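PDB 3GEK: putative thioesterase yhdA from Lactococcus lactis subsp. lactis, which probably acts as a hotdog-fold thioesterase that hydrolyses an acyl-CoA, perhaps 1,4-dihydroxy-2-naphthoyl-CoA. Local coordinates for residues L53-A56 against E57-G61; K112-D115 against E116-L120. The protein carries 7 engineered substitutions. All blocks are in the same frame, centred on the assembly; numbering follows the deposited sequence.

Contact 1. Residues L53-A56 against E57-G61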
loop_
_atom_site.group_PDB
_atom_site.type_symbol
_atom_site.label_atom_id
_atom_site.label_comp_id
_atom_site.label_asym_id
_atom_site.label_seq_id
_atom_site.Cartn_x
_atom_site.Cartn_y
_atom_site.Cartn_z
ATOM N N LEU A 53 10.461 1.980 8.704
ATOM C CA LEU A 53 9.084 2.471 8.655
ATOM C C LEU A 53 8.920 3.711 9.514
ATOM O O LEU A 53 8.370 4.715 9.059
ATOM C CB LEU A 53 8.111 1.402 9.149
ATOM C CG LEU A 53 7.457 0.409 8.196
ATOM C CD1 LEU A 53 8.322 0.096 6.980
ATOM C CD2 LEU A 53 7.131 -0.864 8.992
ATOM N N ALA A 54 9.398 3.628 10.755
ATOM C CA ALA A 54 9.330 4.733 11.692
ATOM C C ALA A 54 10.125 5.940 11.190
ATOM O O ALA A 54 9.667 7.075 11.312
ATOM C CB ALA A 54 9.820 4.297 13.058
ATOM N N LEU A 55 11.303 5.692 10.617
ATOM C CA LEU A 55 12.122 6.755 10.031
ATOM C C LEU A 55 11.349 7.501 8.940
ATOM O O LEU A 55 11.392 8.732 8.871
ATOM C CB LEU A 55 13.427 6.178 9.456
ATOM C CG LEU A 55 14.315 7.024 8.532
ATOM C CD1 LEU A 55 14.867 8.233 9.245
ATOM C CD2 LEU A 55 15.462 6.199 7.953
ATOM N N ALA A 56 10.651 6.748 8.092
ATOM C CA ALA A 56 9.888 7.326 6.986
ATOM C C ALA A 56 8.726 8.173 7.470
ATOM O O ALA A 56 8.535 9.283 6.986
ATOM C CB ALA A 56 9.384 6.244 6.071
ATOM N N GLU A 57 7.945 7.643 8.411
ATOM C CA GLU A 57 6.782 8.357 8.941
ATOM C C GLU A 57 7.200 9.624 9.698
ATOM O O GLU A 57 6.555 10.670 9.576
ATOM C CB GLU A 57 5.903 7.434 9.806
ATOM C CG GLU A 57 4.530 8.038 10.147
ATOM C CD GLU A 57 3.512 7.043 10.702
ATOM O OE1 GLU A 57 3.474 5.890 10.233
ATOM O OE2 GLU A 57 2.714 7.439 11.595
ATOM N N ILE A 58 8.301 9.529 10.448
ATOM C CA ILE A 58 8.794 10.644 11.262
ATOM C C ILE A 58 9.397 11.781 10.428
ATOM O O ILE A 58 9.106 12.952 10.686
ATOM C CB ILE A 58 9.784 10.167 12.365
ATOM C CG1 ILE A 58 9.033 9.333 13.411
ATOM C CG2 ILE A 58 10.479 11.357 13.045
ATOM C CD1 ILE A 58 9.931 8.519 14.324
ATOM N N THR A 59 10.227 11.436 9.441
ATOM C CA THR A 59 10.838 12.438 8.562
ATOM C C THR A 59 9.818 13.104 7.633
ATOM O O THR A 59 9.918 14.299 7.351
ATOM C CB THR A 59 11.999 11.858 7.725
ATOM O OG1 THR A 59 11.550 10.699 7.007
ATOM C CG2 THR A 59 13.197 11.493 8.617
ATOM N N ALA A 60 8.845 12.326 7.157
ATOM C CA ALA A 60 7.758 12.863 6.335
ATOM C C ALA A 60 6.959 13.892 7.132
ATOM O O ALA A 60 6.646 14.969 6.624
ATOM C CB ALA A 60 6.847 11.743 5.840
ATOM N N GLY A 61 6.653 13.552 8.384
ATOM C CA GLY A 61 5.957 14.449 9.300
ATOM C C GLY A 61 6.735 15.718 9.599
ATOM O O GLY A 61 6.154 16.800 9.676
#

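Contact 2. Residues K112-D115 against E116-L120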
loop_
_atom_site.group_PDB
_atom_site.type_symbol
_atom_site.label_atom_id
_atom_site.label_comp_id
_atom_site.label_asym_id
_atom_site.label_seq_id
_atom_site.Cartn_x
_atom_site.Cartn_y
_atom_site.Cartn_z
ATOM N N LYS A 112 12.687 7.212 -0.447
ATOM C CA LYS A 112 13.628 6.142 -0.719
ATOM C C LYS A 112 14.617 5.998 0.434
ATOM O O LYS A 112 15.273 6.960 0.829
ATOM C CB LYS A 112 14.352 6.383 -2.049
ATOM C CG LYS A 112 13.424 6.338 -3.263
ATOM C CD LYS A 112 14.202 6.330 -4.571
ATOM C CE LYS A 112 13.300 6.639 -5.763
ATOM N NZ LYS A 112 12.749 8.034 -5.706
ATOM N N ILE A 113 14.693 4.793 0.987
ATOM C CA ILE A 113 15.683 4.487 2.008
ATOM C C ILE A 113 16.823 3.716 1.370
ATOM O O ILE A 113 16.626 2.666 0.757
ATOM C CB ILE A 113 15.065 3.747 3.213
ATOM C CG1 ILE A 113 14.050 4.682 3.903
ATOM C CG2 ILE A 113 16.158 3.279 4.200
ATOM C CD1 ILE A 113 13.098 3.992 4.795
ATOM N N THR A 114 18.019 4.263 1.530
ATOM C CA THR A 114 19.171 3.861 0.763
ATOM C C THR A 114 20.350 3.648 1.721
ATOM O O THR A 114 20.424 4.295 2.764
ATOM C CB THR A 114 19.456 4.955 -0.300
ATOM O OG1 THR A 114 19.673 4.365 -1.584
ATOM C CG2 THR A 114 20.619 5.836 0.081
ATOM N N ASP A 115 21.256 2.730 1.394
ATOM C CA ASP A 115 22.436 2.553 2.235
ATOM C C ASP A 115 23.539 3.545 1.849
ATOM O O ASP A 115 23.347 4.375 0.961
ATOM C CB ASP A 115 22.915 1.088 2.271
ATOM C CG ASP A 115 23.551 0.621 0.965
ATOM O OD1 ASP A 115 23.806 1.437 0.052
ATOM O OD2 ASP A 115 23.812 -0.595 0.864
ATOM N N GLU A 116 24.681 3.465 2.524
ATOM C CA GLU A 116 25.786 4.396 2.285
ATOM C C GLU A 116 26.387 4.306 0.868
ATOM O O GLU A 116 27.126 5.200 0.442
ATOM C CB GLU A 116 26.871 4.273 3.372
ATOM C CG GLU A 116 27.242 2.856 3.810
ATOM C CD GLU A 116 26.281 2.276 4.843
ATOM O OE1 GLU A 116 25.233 1.744 4.435
ATOM O OE2 GLU A 116 26.579 2.333 6.059
ATOM N N ASN A 117 26.051 3.238 0.143
ATOM C CA ASN A 117 26.492 3.058 -1.240
ATOM C C ASN A 117 25.393 3.396 -2.246
ATOM O O ASN A 117 25.521 3.104 -3.437
ATOM C CB ASN A 117 26.987 1.624 -1.465
ATOM C CG ASN A 117 28.241 1.306 -0.680
ATOM O OD1 ASN A 117 29.283 1.944 -0.849
ATOM N ND2 ASN A 117 28.148 0.304 0.186
ATOM N N GLU A 118 24.318 4.010 -1.753
ATOM C CA GLU A 118 23.153 4.410 -2.557
ATOM C C GLU A 118 22.316 3.242 -3.097
ATOM O O GLU A 118 21.457 3.439 -3.960
ATOM C CB GLU A 118 23.528 5.397 -3.682
ATOM C CG GLU A 118 24.255 6.672 -3.224
ATOM C CD GLU A 118 23.460 7.510 -2.221
ATOM O OE1 GLU A 118 22.231 7.326 -2.110
ATOM O OE2 GLU A 118 24.078 8.362 -1.543
ATOM N N THR A 119 22.553 2.041 -2.574
ATOM C CA THR A 119 21.700 0.889 -2.875
ATOM C C THR A 119 20.328 1.062 -2.201
ATOM O O THR A 119 20.250 1.348 -1.005
ATOM C CB THR A 119 22.355 -0.434 -2.418
ATOM O OG1 THR A 119 23.680 -0.531 -2.960
ATOM C CG2 THR A 119 21.535 -1.639 -2.872
ATOM N N LEU A 120 19.259 0.897 -2.979
ATOM C CA LEU A 120 17.898 1.036 -2.464
ATOM C C LEU A 120 17.560 -0.109 -1.511
ATOM O O LEU A 120 17.593 -1.279 -1.890
ATOM C CB LEU A 120 16.878 1.116 -3.610
ATOM C CG LEU A 120 15.431 1.536 -3.292
ATOM C CD1 LEU A 120 15.365 2.933 -2.688
ATOM C CD2 LEU A 120 14.564 1.471 -4.548
#

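Contact 1. Residues L53-A56 against E57-G61
The flat peptide carbonyl of Leu55 is approached on both faces by Thr59: the backbone N comes from one side of its plane and the hydroxyl from the other. Thr59 N lies 3.0 Å from Leu55 O, the ordinary i to i+4 helix bond, while Thr59 OG1 donates to Leu55 O at the shorter distance of 2.7 Å. Each donor is tilted from the carbonyl plane by less than 30°. With chi1 at 54°, OG1 sits between the backbone N and the carbonyl carbon of its own residue, and from there it turns back along the helix. The buried hydroxyl thus spends its proton on the backbone, which probably restrains its rotation about chi1. Its methyl, CG2, crosses the Leu55 branch obliquely, 3.7 Å from Leu55 CD1. These residues belong to helix 49-68, the long helix that the curved antiparallel sheet of the hotdog fold wraps. Leu55 and Thr59 face strands 9-10 and 28-35, while Leu53, Ala56 and Ala60 lie against strand 120-131. On another flank, Ile58 runs close by the oxygen of Ala54: its CG1 comes within 3.1 Å of Ala54 O, and its CD1 reaches to 4.4 Å from Ala54 CB. Gly50 of the second subunit packs on Ala54. Regular backbone bonds complete the turns, Glu57 N to Leu53 O at 3.0 Å and Ala60 N to Ala56 O at 3.1 Å. Glu57 holds CG anti to its N (chi1 -168°), and the extended chain carries the carboxylate away from the preceding turn to the interface with the second subunit, where OE1 is hydrogen-bonded to NE2 of that subunit's His83. Active sites of hotdog thioesterases commonly lie at such interfaces.

Contact 2. Residues K112-D115 against E116-L120
Backbone bonds close the hairpin: Asp115 N donates to Thr119 O at 2.9 Å, and Asp115 O accepts from Glu118 N across the turn, also at 2.9 Å. The turn from Asp115 to Glu118 is type I, and Glu118, in the left-handed region (phi 68°), forms a G1 bulge with Thr119. Side-chain bonds reinforce it: Asp115 OD1 takes Asn117 N at 2.9 Å, an Asx turn, and Thr119 N at 3.0 Å, the two donors standing off opposite faces of the carboxylate. Its chi1 of 71° swings the carboxylate over the turn. Without the carboxylate, as with an alanine here, the amides of Asn117 and Thr119 would probably lose their shared acceptor and the loop be less firmly set. Apolar contact is made by Leu120 CD1, 3.7 Å from Lys112 CB. Separately, the methyl Thr114 CG2 meets the carboxylate oxygen Glu118 OE1 at a close 3.1 Å. The charged ends find partners elsewhere in the chain: Glu118 with Arg96, Glu116 with Lys87 and Lys112 with Glu110. The hairpin joins strands 106-115 and 120-131; Ile113 packs on Val93 of strand 92-102, and Leu120 meets Leu100 of the third subunit.

Contact 1 is buried near the middle of the chain, in the central helix, whereas contact 2 is a partly buried hairpin at the ends of two neighbouring strands, about 16 Å away between centres. Their nearest atoms stay about 5 Å apart, but contact 2 leads into strand 120-131, on which contact 1 packs; Leu53, Ala56 and Ile113 all touch Ile124. Small and apolar side chains dominate contact 1, whose one charged side chain, Glu57, is hydrogen-bonded to the second subunit. In contact 2 acidic groups crowd the turn, one gathering backbone amides and others pairing with basic side chains. Packing against other subunits involves both, the second subunit at 53-61 and the third at 112-120.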